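Local coordinates for protein possible MarR-transcriptional regulator (Streptomyces coelicolor, PDB 4B8X) that is of unknown biological function but probably binds DNA as a winged-helix transcriptional regulator of the MarR family, at residues A[22-27]-A[33-38]; A[29-34]-A[109-114]; A[52-57]-A[70-75]; A[136-139]-A[143-146]; A[18-23]-A[117-122]. All coordinates share one frame; numbering follows the deposited sequence.

Interaction 1: residues A[22-27]-A[33-38]; sequences GEVDAV and LTFARY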
# COMPACT_ATOMS: atom_id res chain seq x y z
N GLY A 22 0.47 8.76 -1.90
CA GLY A 22 0.73 9.78 -2.90
C GLY A 22 0.98 11.13 -2.26
O GLY A 22 1.90 11.85 -2.64
N GLU A 23 0.15 11.50 -1.29
CA GLU A 23 0.27 12.79 -0.61
C GLU A 23 1.58 12.90 0.18
O GLU A 23 2.28 13.91 0.08
CB GLU A 23 -0.94 13.05 0.30
CG GLU A 23 -2.24 13.36 -0.45
CD GLU A 23 -2.42 14.83 -0.84
OE1 GLU A 23 -1.98 15.74 -0.10
OE2 GLU A 23 -3.01 15.07 -1.91
N VAL A 24 1.90 11.90 0.98
CA VAL A 24 3.10 11.99 1.82
C VAL A 24 4.38 11.79 1.01
O VAL A 24 5.39 12.44 1.33
CB VAL A 24 3.06 11.06 3.07
CG1 VAL A 24 1.91 11.47 3.95
CG2 VAL A 24 3.00 9.57 2.72
N ASP A 25 4.36 10.98 -0.05
CA ASP A 25 5.51 10.92 -0.96
C ASP A 25 5.79 12.32 -1.53
O ASP A 25 6.96 12.72 -1.67
CB ASP A 25 5.29 9.94 -2.12
CG ASP A 25 5.71 8.47 -1.81
OD1 ASP A 25 6.40 8.19 -0.80
OD2 ASP A 25 5.37 7.57 -2.64
N ALA A 26 4.75 13.08 -1.88
CA ALA A 26 4.98 14.39 -2.48
C ALA A 26 5.60 15.36 -1.48
O ALA A 26 6.42 16.21 -1.83
CB ALA A 26 3.68 14.95 -3.07
N VAL A 27 5.24 15.23 -0.20
CA VAL A 27 5.78 16.12 0.81
C VAL A 27 7.28 15.85 1.04
O VAL A 27 8.05 16.77 1.29
CB VAL A 27 4.99 15.99 2.13
CG1 VAL A 27 5.66 16.75 3.25
CG2 VAL A 27 3.55 16.45 1.98
N LEU A 33 13.65 12.04 -0.59
CA LEU A 33 13.13 10.86 0.08
C LEU A 33 11.89 10.33 -0.61
O LEU A 33 11.21 11.08 -1.29
CB LEU A 33 12.73 11.18 1.53
CG LEU A 33 13.87 11.66 2.44
CD1 LEU A 33 13.30 12.19 3.74
CD2 LEU A 33 14.86 10.55 2.69
N THR A 34 11.61 9.06 -0.37
CA THR A 34 10.27 8.50 -0.45
C THR A 34 9.76 8.29 0.97
O THR A 34 10.54 8.38 1.93
CB THR A 34 10.30 7.14 -1.14
OG1 THR A 34 11.10 6.24 -0.36
CG2 THR A 34 10.82 7.25 -2.58
N PHE A 35 8.48 8.01 1.13
CA PHE A 35 7.97 7.84 2.47
C PHE A 35 8.65 6.67 3.16
O PHE A 35 8.92 6.73 4.35
CB PHE A 35 6.44 7.70 2.46
CG PHE A 35 5.82 7.87 3.82
CD1 PHE A 35 5.88 9.08 4.46
CD2 PHE A 35 5.15 6.84 4.42
CE1 PHE A 35 5.31 9.27 5.69
CE2 PHE A 35 4.57 7.01 5.67
CZ PHE A 35 4.64 8.23 6.30
N ALA A 36 8.94 5.61 2.41
CA ALA A 36 9.62 4.44 2.96
C ALA A 36 11.00 4.83 3.53
O ALA A 36 11.41 4.37 4.60
CB ALA A 36 9.78 3.36 1.89
N ARG A 37 11.73 5.67 2.82
CA ARG A 37 13.03 6.11 3.32
C ARG A 37 12.90 7.03 4.53
O ARG A 37 13.69 6.96 5.47
CB ARG A 37 13.86 6.75 2.21
CG ARG A 37 14.17 5.74 1.11
CD ARG A 37 15.43 6.09 0.34
NE ARG A 37 15.26 7.24 -0.57
CZ ARG A 37 14.76 7.17 -1.80
NH1 ARG A 37 14.28 6.03 -2.27
NH2 ARG A 37 14.68 8.26 -2.54
N TYR A 38 11.87 7.88 4.52
CA TYR A 38 11.55 8.71 5.67
C TYR A 38 11.29 7.84 6.89
O TYR A 38 11.81 8.12 7.97
CB TYR A 38 10.35 9.61 5.32
CG TYR A 38 9.73 10.26 6.53
CD1 TYR A 38 10.31 11.41 7.07
CD2 TYR A 38 8.61 9.74 7.13
CE1 TYR A 38 9.77 11.99 8.19
CE2 TYR A 38 8.06 10.30 8.27
CZ TYR A 38 8.63 11.43 8.78
OH TYR A 38 8.09 11.98 9.90
O HOH W 1 8.76 10.82 -2.62
O HOH W 2 7.36 5.20 -0.09
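L33 meets D25 through a water: its carbonyl O and D25 O each accept a hydrogen bond from the same molecule, 2.8 Å from L33 O, so the chain is tied to the end of helix 5-28 before the next helix starts. T34 follows at the N-cap position of helix 35-45. Its OG1, set between the backbone N and the carbonyl carbon (chi1 62°), accepts from R37 N at 3.3 Å and so caps the first turn from within. F35 makes the direct contacts. F35 N donates to D25 OD1 at 2.8 Å with an N-H...O angle of 159°, the amide standing nearly in line with the C-O bond it meets. A side chain of helix 5-28 thus takes up the first amide of helix 35-45, where, in the MarR fold, the long first helix of the dimerisation half meets the helix that follows it. The carboxylate would probably be favoured by the partial positive charge of that helix start. The F35 ring has CG anti to the backbone N (chi1 -166°), which swings it over V24. Methyl CG2 of V24 sits over one face of the ring in a CH-pi contact, 3.6 Å from the centroid and closest to CD1 at 3.4 Å. V24 also packs on L112 of helix 99-114 and on I10 of the second subunit. A36 N reaches D25 OD1 by way of a second water, which accepts from the amide at 3.0 Å. Y38, one turn on from T34, takes T34 O into a regular helical bond through its N, and its OH is hydrogen-bonded to T109 OG1.

Interaction 2: residues A[29-34]-A[109-114]; sequences KPYGLT and TRDLMA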
# COMPACT_ATOMS: atom_id res chain seq x y z
N LYS A 29 9.43 14.28 -1.11
CA LYS A 29 10.21 14.31 -2.35
C LYS A 29 11.27 15.44 -2.43
O LYS A 29 12.38 15.16 -2.86
CB LYS A 29 9.28 14.34 -3.57
CG LYS A 29 9.97 14.20 -4.92
CD LYS A 29 8.98 14.36 -6.08
CE LYS A 29 9.65 14.39 -7.44
NZ LYS A 29 9.95 13.01 -7.90
N PRO A 30 10.96 16.66 -1.97
CA PRO A 30 11.98 17.72 -2.05
C PRO A 30 13.23 17.44 -1.21
O PRO A 30 14.28 18.03 -1.46
CB PRO A 30 11.25 18.96 -1.53
CG PRO A 30 9.81 18.67 -1.76
CD PRO A 30 9.64 17.20 -1.58
N TYR A 31 13.12 16.54 -0.23
CA TYR A 31 14.27 16.11 0.57
C TYR A 31 15.03 14.93 -0.05
O TYR A 31 15.98 14.42 0.56
CB TYR A 31 13.81 15.74 1.97
CG TYR A 31 13.15 16.88 2.66
CD1 TYR A 31 13.91 17.90 3.21
CD2 TYR A 31 11.77 16.99 2.73
CE1 TYR A 31 13.31 18.98 3.83
CE2 TYR A 31 11.15 18.07 3.34
CZ TYR A 31 11.93 19.07 3.89
OH TYR A 31 11.36 20.14 4.51
N GLY A 32 14.62 14.50 -1.24
CA GLY A 32 15.23 13.35 -1.90
C GLY A 32 14.74 12.01 -1.35
O GLY A 32 15.33 10.96 -1.62
N LEU A 33 13.65 12.04 -0.59
CA LEU A 33 13.13 10.86 0.08
C LEU A 33 11.89 10.33 -0.61
O LEU A 33 11.21 11.08 -1.29
CB LEU A 33 12.73 11.18 1.53
CG LEU A 33 13.87 11.66 2.44
CD1 LEU A 33 13.30 12.19 3.74
CD2 LEU A 33 14.86 10.55 2.69
N THR A 34 11.61 9.06 -0.37
CA THR A 34 10.27 8.50 -0.45
C THR A 34 9.76 8.29 0.97
O THR A 34 10.54 8.38 1.93
CB THR A 34 10.30 7.14 -1.14
OG1 THR A 34 11.10 6.24 -0.36
CG2 THR A 34 10.82 7.25 -2.58
N THR A 109 9.51 15.85 8.91
CA THR A 109 8.46 15.65 9.90
C THR A 109 7.62 16.91 10.12
O THR A 109 6.39 16.83 10.21
CB THR A 109 9.02 15.13 11.22
OG1 THR A 109 9.66 13.88 10.95
CG2 THR A 109 7.94 14.97 12.30
N ARG A 110 8.28 18.06 10.22
CA ARG A 110 7.52 19.30 10.39
C ARG A 110 6.58 19.54 9.21
O ARG A 110 5.43 19.91 9.43
CB ARG A 110 8.43 20.51 10.57
CG ARG A 110 7.70 21.80 10.90
CD ARG A 110 8.17 22.96 10.02
NE ARG A 110 7.60 22.86 8.69
CZ ARG A 110 6.39 23.29 8.36
NH1 ARG A 110 5.61 23.88 9.27
NH2 ARG A 110 5.96 23.14 7.11
N ASP A 111 7.05 19.28 7.99
CA ASP A 111 6.19 19.45 6.83
C ASP A 111 5.01 18.46 6.85
O ASP A 111 3.87 18.85 6.56
CB ASP A 111 6.98 19.25 5.54
CG ASP A 111 7.93 20.39 5.21
OD1 ASP A 111 7.92 21.43 5.90
OD2 ASP A 111 8.69 20.21 4.23
N LEU A 112 5.28 17.19 7.15
CA LEU A 112 4.22 16.17 7.21
C LEU A 112 3.18 16.51 8.28
O LEU A 112 1.97 16.37 8.07
CB LEU A 112 4.82 14.77 7.45
CG LEU A 112 5.59 14.23 6.25
CD1 LEU A 112 6.55 13.17 6.71
CD2 LEU A 112 4.60 13.70 5.23
N MET A 113 3.66 16.96 9.44
CA MET A 113 2.77 17.34 10.55
C MET A 113 1.88 18.50 10.14
O MET A 113 0.70 18.54 10.46
CB MET A 113 3.59 17.74 11.80
CG MET A 113 4.33 16.59 12.47
SD MET A 113 3.28 15.46 13.39
CE MET A 113 2.87 16.45 14.82
N ALA A 114 2.46 19.44 9.41
CA ALA A 114 1.71 20.62 8.97
C ALA A 114 0.51 20.23 8.07
O ALA A 114 -0.50 20.93 8.07
CB ALA A 114 2.63 21.60 8.25
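Y31 and D111 carry this contact by themselves, joining the short 3-10 turn 29-31, between helices 5-28 and 35-45, to helix 99-114. In the MarR fold this is where the first connection lies against a long helix of the dimerisation half. The tight part is a single hydrogen bond: Y31 OH donates to D111 OD2 at 2.7 Å. The oxygen lies in the plane of the tyrosine ring, at its edge, and is also 3.4 Å from Y31 CE2. Seen from the aspartate, the hydroxyl comes from above the carboxylate plane, 49° out of it, and the ring and carboxylate planes are turned 43° against each other. The ring has CG anti to its carbonyl carbon (chi1 -59°), which extends it to helix 99-114, where V104, A107 and A108 pack against it; V27 of helix 5-28 lies against D111. The loose side is the outer one. There R110, an exposed residue modelled in two conformers, turns back in the one described and holds D111 with a salt bridge from NH2 to OD1 of 2.9 Å. The two oxygens divide the work, OD2 facing the tyrosine and OD1 the arginine. An alanine in place of D111 would probably leave the Y31 hydroxyl without this acceptor and the R110 guanidinium without its counter-charge, freer to move. The guanidinium grips side-on with two nitrogens on the one oxygen, and its second, longer bond runs from R110 NE to D111 OD1 at 3.2 Å.

Interaction 3: residues A[52-57]-A[70-75]; sequences LPMSKI and NTVDRL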
# COMPACT_ATOMS: atom_id res chain seq x y z
N LEU A 52 20.82 0.82 14.10
CA LEU A 52 20.13 -0.48 14.15
C LEU A 52 20.75 -1.45 13.17
O LEU A 52 21.16 -1.05 12.08
CB LEU A 52 18.66 -0.36 13.77
CG LEU A 52 17.64 0.03 14.81
CD1 LEU A 52 16.28 -0.15 14.14
CD2 LEU A 52 17.71 -0.78 16.10
N PRO A 53 20.75 -2.74 13.50
CA PRO A 53 21.11 -3.72 12.48
C PRO A 53 20.08 -3.72 11.34
O PRO A 53 18.89 -3.52 11.59
CB PRO A 53 21.07 -5.06 13.23
CG PRO A 53 21.17 -4.70 14.68
CD PRO A 53 20.48 -3.37 14.81
N MET A 54 20.54 -3.98 10.13
CA MET A 54 19.64 -3.95 9.00
C MET A 54 18.54 -5.03 9.13
O MET A 54 17.40 -4.81 8.69
CB MET A 54 20.43 -3.98 7.68
CG MET A 54 21.23 -2.70 7.46
SD MET A 54 22.31 -2.70 6.01
CE MET A 54 21.08 -2.82 4.71
N SER A 55 18.85 -6.15 9.79
CA SER A 55 17.84 -7.19 9.98
C SER A 55 16.70 -6.66 10.84
O SER A 55 15.53 -6.95 10.60
CB SER A 55 18.46 -8.44 10.62
OG SER A 55 19.11 -8.13 11.83
N LYS A 56 17.06 -5.87 11.84
CA LYS A 56 16.09 -5.28 12.74
C LYS A 56 15.26 -4.19 12.06
O LYS A 56 14.05 -4.07 12.31
CB LYS A 56 16.79 -4.70 13.98
N ILE A 57 15.88 -3.42 11.17
CA ILE A 57 15.12 -2.46 10.40
C ILE A 57 14.05 -3.16 9.55
O ILE A 57 12.90 -2.73 9.50
CB ILE A 57 16.06 -1.64 9.48
CG1 ILE A 57 17.04 -0.78 10.31
CG2 ILE A 57 15.24 -0.77 8.54
CD1 ILE A 57 18.16 -0.13 9.50
N ASN A 70 17.92 -1.52 -0.32
CA ASN A 70 17.63 -0.41 -1.26
C ASN A 70 17.49 0.91 -0.52
O ASN A 70 18.08 1.94 -0.88
CB ASN A 70 16.38 -0.75 -2.08
CG ASN A 70 16.06 0.26 -3.19
OD1 ASN A 70 15.51 1.33 -2.94
ND2 ASN A 70 16.29 -0.14 -4.45
N THR A 71 16.68 0.88 0.52
CA THR A 71 16.42 2.08 1.32
C THR A 71 17.65 2.62 2.02
O THR A 71 17.96 3.83 1.91
CB THR A 71 15.29 1.78 2.32
OG1 THR A 71 14.07 1.79 1.60
CG2 THR A 71 15.24 2.82 3.48
N VAL A 72 18.36 1.76 2.73
CA VAL A 72 19.57 2.16 3.46
C VAL A 72 20.61 2.67 2.49
O VAL A 72 21.24 3.70 2.73
CB VAL A 72 20.14 1.01 4.32
CG1 VAL A 72 21.56 1.32 4.84
CG2 VAL A 72 19.20 0.71 5.49
N ASP A 73 20.79 1.96 1.37
CA ASP A 73 21.87 2.33 0.44
C ASP A 73 21.50 3.69 -0.22
O ASP A 73 22.37 4.54 -0.44
CB ASP A 73 22.24 1.17 -0.52
CG ASP A 73 23.11 0.06 0.16
OD1 ASP A 73 23.39 0.11 1.38
OD2 ASP A 73 23.54 -0.91 -0.53
N ARG A 74 20.22 3.96 -0.49
CA ARG A 74 19.82 5.27 -1.03
C ARG A 74 19.99 6.39 0.02
O ARG A 74 20.30 7.53 -0.32
CB ARG A 74 18.38 5.24 -1.56
CG ARG A 74 18.16 4.34 -2.77
CD ARG A 74 18.67 4.97 -4.05
NE ARG A 74 18.25 6.36 -4.20
CZ ARG A 74 17.45 6.81 -5.16
NH1 ARG A 74 16.97 5.99 -6.09
NH2 ARG A 74 17.14 8.10 -5.19
N LEU A 75 19.78 6.07 1.30
CA LEU A 75 20.02 7.03 2.37
C LEU A 75 21.52 7.30 2.49
O LEU A 75 21.91 8.45 2.73
CB LEU A 75 19.43 6.55 3.71
CG LEU A 75 17.90 6.55 3.74
CD1 LEU A 75 17.39 5.79 4.97
CD2 LEU A 75 17.33 7.97 3.72
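M54 and V72 mark the closest approach of the two backbones, their CA atoms 8.2 Å apart, a spacing that leaves the join entirely to side chains. Segment 52-57 changes character along its length: L52 and P53 finish strand 51-53, P53 takes the N-cap position, and the chain turns at once into helix 54-61, with I57 N bonded to P53 O at 3.0 Å. Segment 70-75 is continuous helix, part of 65-77. No hydrogen bond passes between them. The side chains of M54 and V72 meet end on. The methionine chain runs out extended and then bends at its last torsion (chi3 65°), which turns the methyl CE onto the valine fork, 4.0 Å from V72 CB and at similar range from both methyls. M54 is modelled in two conformers, and this describes one of them. One turn along the same helix, I57 adds its own tip, CD1, 4.2 Å from V72 CG2. The valine, with CG1 anti to its backbone N (chi1 167°), offers its whole fork to M54, while I57 meets CG2. Around this apolar knot the wing closes in: M54 and V72 both touch K83 of strand 81-85, whose amino group makes a salt bridge to D73 OD1, while I57 and V72 share A95 of strand 93-97. Two short helices, 54-61 and 65-77, held by a small hydrophobic core and backed by a three-stranded sheet make up the helix-turn-helix of a winged-helix domain, in which the second helix, as in other MarR proteins, is probably the one that reads DNA.

Interaction 4: residues A[136-139]-A[143-146]; sequences PLRV and DFDE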
# COMPACT_ATOMS: atom_id res chain seq x y z
N PRO A 136 -7.40 -4.32 15.91
CA PRO A 136 -7.43 -5.79 16.11
C PRO A 136 -6.67 -6.55 15.00
O PRO A 136 -6.03 -7.57 15.25
CB PRO A 136 -8.93 -6.10 16.14
CG PRO A 136 -9.55 -4.85 16.69
CD PRO A 136 -8.76 -3.75 16.01
N LEU A 137 -6.78 -6.09 13.76
CA LEU A 137 -6.01 -6.67 12.67
C LEU A 137 -4.50 -6.61 12.94
O LEU A 137 -3.75 -7.57 12.69
CB LEU A 137 -6.38 -5.93 11.36
CG LEU A 137 -5.82 -6.52 10.07
CD1 LEU A 137 -6.56 -7.79 9.68
CD2 LEU A 137 -5.93 -5.50 8.95
N ARG A 138 -4.06 -5.47 13.45
CA ARG A 138 -2.66 -5.28 13.79
C ARG A 138 -2.21 -6.10 14.99
O ARG A 138 -1.10 -6.61 14.99
CB ARG A 138 -2.38 -3.80 14.02
CG ARG A 138 -2.54 -2.97 12.77
CD ARG A 138 -2.27 -1.52 13.01
NE ARG A 138 -0.90 -1.35 13.43
CZ ARG A 138 -0.47 -0.27 14.06
NH1 ARG A 138 -1.31 0.73 14.33
NH2 ARG A 138 0.81 -0.18 14.41
N VAL A 139 -3.08 -6.26 15.98
CA VAL A 139 -2.76 -7.12 17.13
C VAL A 139 -2.50 -8.55 16.65
O VAL A 139 -1.53 -9.17 17.06
CB VAL A 139 -3.88 -7.07 18.20
CG1 VAL A 139 -3.68 -8.19 19.25
CG2 VAL A 139 -3.89 -5.70 18.89
N ASP A 143 1.74 -6.62 16.01
CA ASP A 143 2.22 -5.21 16.11
C ASP A 143 2.29 -4.69 17.56
O ASP A 143 2.96 -3.68 17.80
CB ASP A 143 1.34 -4.24 15.31
CG ASP A 143 1.48 -4.37 13.79
OD1 ASP A 143 2.16 -5.32 13.32
OD2 ASP A 143 0.91 -3.52 13.06
N PHE A 144 1.57 -5.31 18.49
CA PHE A 144 1.45 -4.81 19.87
C PHE A 144 1.98 -5.82 20.90
O PHE A 144 1.63 -5.77 22.09
CB PHE A 144 0.00 -4.41 20.13
CG PHE A 144 -0.43 -3.22 19.35
CD1 PHE A 144 -0.14 -1.93 19.79
CD2 PHE A 144 -1.10 -3.36 18.14
CE1 PHE A 144 -0.52 -0.82 19.05
CE2 PHE A 144 -1.48 -2.25 17.41
CZ PHE A 144 -1.18 -0.98 17.86
N ASP A 145 2.87 -6.69 20.43
CA ASP A 145 3.58 -7.59 21.32
C ASP A 145 5.07 -7.64 21.00
O ASP A 145 5.50 -7.50 19.87
CB ASP A 145 2.96 -8.97 21.28
CG ASP A 145 1.59 -9.01 21.95
OD1 ASP A 145 1.50 -8.84 23.20
OD2 ASP A 145 0.61 -9.19 21.19
N GLU A 146 5.88 -7.81 22.04
CA GLU A 146 7.31 -8.06 21.86
C GLU A 146 7.52 -9.52 21.45
O GLU A 146 8.37 -9.80 20.61
CB GLU A 146 8.08 -7.79 23.14
CG GLU A 146 7.93 -6.38 23.67
CD GLU A 146 8.69 -5.37 22.84
OE1 GLU A 146 9.93 -5.31 22.92
OE2 GLU A 146 8.04 -4.61 22.12
O HOH W 3 0.20 -7.81 18.79
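The end of helix 129-140, the last helix of the MarR dimerisation half, is closed by the C-terminal tail, with D143 and F144 folding back on R138 and V139. D143 N donates to R138 O at 3.0 Å, a bond spanning five residues at the helix terminus. The side chains of the same pair form a salt bridge: R138 NE meets D143 OD2 at 2.8 Å, almost straight at 174°, in the guanidinium plane and on the anti lone pair of the carboxylate. The planes stand 67° apart. The bend in the arginine at chi3 (63°) brings the NE edge of the guanidinium to the aspartate, and F144 CZ lies over one guanidinium face, 3.8 Å from its plane. V139 CG2 packs on F144 CD2 at 3.7 Å, and a water links V139 O, F144 N and D145 OD2. An alanine at R138 would probably leave D143 OD2 without its charge partner in the chain and take away the group that F144 CZ lies over. D143 OD1 makes a salt bridge with R15 of the second subunit, so the carboxylate is shared between a bond that fixes the tail and one that crosses the dimer interface.

Interaction 5: residues A[18-23]-A[117-122]; sequences QILLGE and FGLGAY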
# COMPACT_ATOMS: atom_id res chain seq x y z
N GLN A 18 -3.23 4.13 -0.92
CA GLN A 18 -2.74 4.72 -2.16
C GLN A 18 -2.85 6.22 -2.14
O GLN A 18 -1.94 6.93 -2.54
CB GLN A 18 -3.53 4.16 -3.35
CG GLN A 18 -3.14 2.74 -3.70
CD GLN A 18 -4.26 1.95 -4.31
OE1 GLN A 18 -5.17 2.51 -4.92
NE2 GLN A 18 -4.22 0.62 -4.14
N ILE A 19 -3.99 6.71 -1.68
CA ILE A 19 -4.25 8.13 -1.64
C ILE A 19 -3.25 8.80 -0.68
O ILE A 19 -2.58 9.78 -1.02
CB ILE A 19 -5.69 8.37 -1.16
CG1 ILE A 19 -6.70 7.91 -2.23
CG2 ILE A 19 -5.90 9.84 -0.82
CD1 ILE A 19 -8.10 7.72 -1.68
N LEU A 20 -3.12 8.27 0.53
CA LEU A 20 -2.23 8.88 1.51
C LEU A 20 -0.77 8.75 1.09
O LEU A 20 -0.00 9.71 1.26
CB LEU A 20 -2.46 8.26 2.89
CG LEU A 20 -3.83 8.53 3.50
CD1 LEU A 20 -3.95 7.81 4.84
CD2 LEU A 20 -4.10 10.00 3.64
N LEU A 21 -0.36 7.61 0.55
CA LEU A 21 1.01 7.46 0.11
C LEU A 21 1.35 8.51 -0.94
O LEU A 21 2.44 9.09 -0.91
CB LEU A 21 1.27 6.05 -0.41
CG LEU A 21 2.71 5.76 -0.84
CD1 LEU A 21 3.67 5.94 0.33
CD2 LEU A 21 2.79 4.38 -1.44
N GLY A 22 0.47 8.76 -1.90
CA GLY A 22 0.73 9.78 -2.90
C GLY A 22 0.98 11.13 -2.26
O GLY A 22 1.90 11.85 -2.64
N GLU A 23 0.15 11.50 -1.29
CA GLU A 23 0.27 12.79 -0.61
C GLU A 23 1.58 12.90 0.18
O GLU A 23 2.28 13.91 0.08
CB GLU A 23 -0.94 13.05 0.30
CG GLU A 23 -2.24 13.36 -0.45
CD GLU A 23 -2.42 14.83 -0.84
OE1 GLU A 23 -1.98 15.74 -0.10
OE2 GLU A 23 -3.01 15.07 -1.91
N PHE A 117 -0.34 14.44 7.64
CA PHE A 117 -0.12 13.16 6.95
C PHE A 117 -1.24 12.83 5.96
O PHE A 117 -1.47 11.65 5.68
CB PHE A 117 0.13 12.01 7.96
CG PHE A 117 1.43 12.14 8.70
CD1 PHE A 117 1.56 12.96 9.80
CD2 PHE A 117 2.55 11.43 8.25
CE1 PHE A 117 2.78 13.06 10.45
CE2 PHE A 117 3.75 11.51 8.91
CZ PHE A 117 3.86 12.33 10.01
N GLY A 118 -1.88 13.85 5.38
CA GLY A 118 -2.91 13.62 4.40
C GLY A 118 -4.33 13.46 4.95
O GLY A 118 -5.27 13.28 4.18
N LEU A 119 -4.49 13.59 6.26
CA LEU A 119 -5.74 13.25 6.94
C LEU A 119 -6.42 14.46 7.57
O LEU A 119 -7.35 14.30 8.34
CB LEU A 119 -5.48 12.18 8.01
CG LEU A 119 -5.15 10.79 7.42
CD1 LEU A 119 -4.48 9.87 8.43
CD2 LEU A 119 -6.39 10.13 6.85
N GLY A 120 -6.01 15.66 7.20
CA GLY A 120 -6.52 16.86 7.84
C GLY A 120 -7.98 17.17 7.61
O GLY A 120 -8.54 17.95 8.36
N ALA A 121 -8.61 16.56 6.60
CA ALA A 121 -10.04 16.74 6.39
C ALA A 121 -10.87 15.99 7.42
O ALA A 121 -12.06 16.25 7.53
CB ALA A 121 -10.45 16.36 4.97
N TYR A 122 -10.27 15.04 8.13
CA TYR A 122 -10.89 14.36 9.24
C TYR A 122 -10.68 15.11 10.54
O TYR A 122 -9.66 15.79 10.71
CB TYR A 122 -10.29 12.95 9.41
CG TYR A 122 -10.70 11.91 8.38
CD1 TYR A 122 -12.02 11.49 8.26
CD2 TYR A 122 -9.76 11.32 7.56
CE1 TYR A 122 -12.38 10.51 7.37
CE2 TYR A 122 -10.11 10.35 6.65
CZ TYR A 122 -11.44 9.95 6.55
OH TYR A 122 -11.82 8.97 5.65
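L20 pushes its two methyls against the backbone and side chain of the bend that follows helix 99-114, CD2 lying on the carbonyl of G118 and CD1 on L119. In the MarR fold this is part of the dimerisation half: helix 5-28 packs on the connection that leads toward the last helix. The backbones come close here, with the CA atoms of L20 and G118 5.6 Å apart. CD2 of L20 is 3.5 Å from G118 O, while CD1 is 3.9 Å from L119 CD2, the two leucine side chains crossing at about a right angle. The L20 side chain has CG anti to its carbonyl carbon (chi1 -65°) and runs on extended, which carries both methyls out to the connection. Glycine is what permits such nearness. A CB on G118 would point at the helix and stand 2.8 Å from L20 CD2, and the positive phi of 89° would also press it against the preceding carbonyl. F117 takes a positive phi as well, so the chain turns sharply, and its ring leads away from 18-23 toward F35 and Y38. Beyond G118, a type I turn runs from L119 to Y122, closed by Y122 N to L119 O at 3.0 Å. The second subunit packs against the same pair, I13 of that subunit touching L20 and its S6 touching L119. The contact buries one polar atom that has no partner in the model, F117 O, with L20 CD2 3.7 Å away.

Interactions 3 and 5 are the buried, apolar contacts, about 26 Å apart between centres and on opposite sides of the chain's centre: one inside the DNA-binding half, the other in the dimerisation half. Interaction 1 is partly buried and mixes a ring-methyl contact with polar capping and waters. It shares helix 5-28 with interaction 5, V24 touching F117 and F35 both L21 and F117, and shares L33 and T34 with interaction 2, so these three form one continuous patch. Interactions 2 and 4 lie at the surface and rely mainly on charge and hydrogen bonds, interaction 4 adding an aromatic ring. Interaction 3 meets that patch through L75 against L33 and R37 against R74, whereas interaction 4 touches none of the others but is salt-bridged to the second subunit.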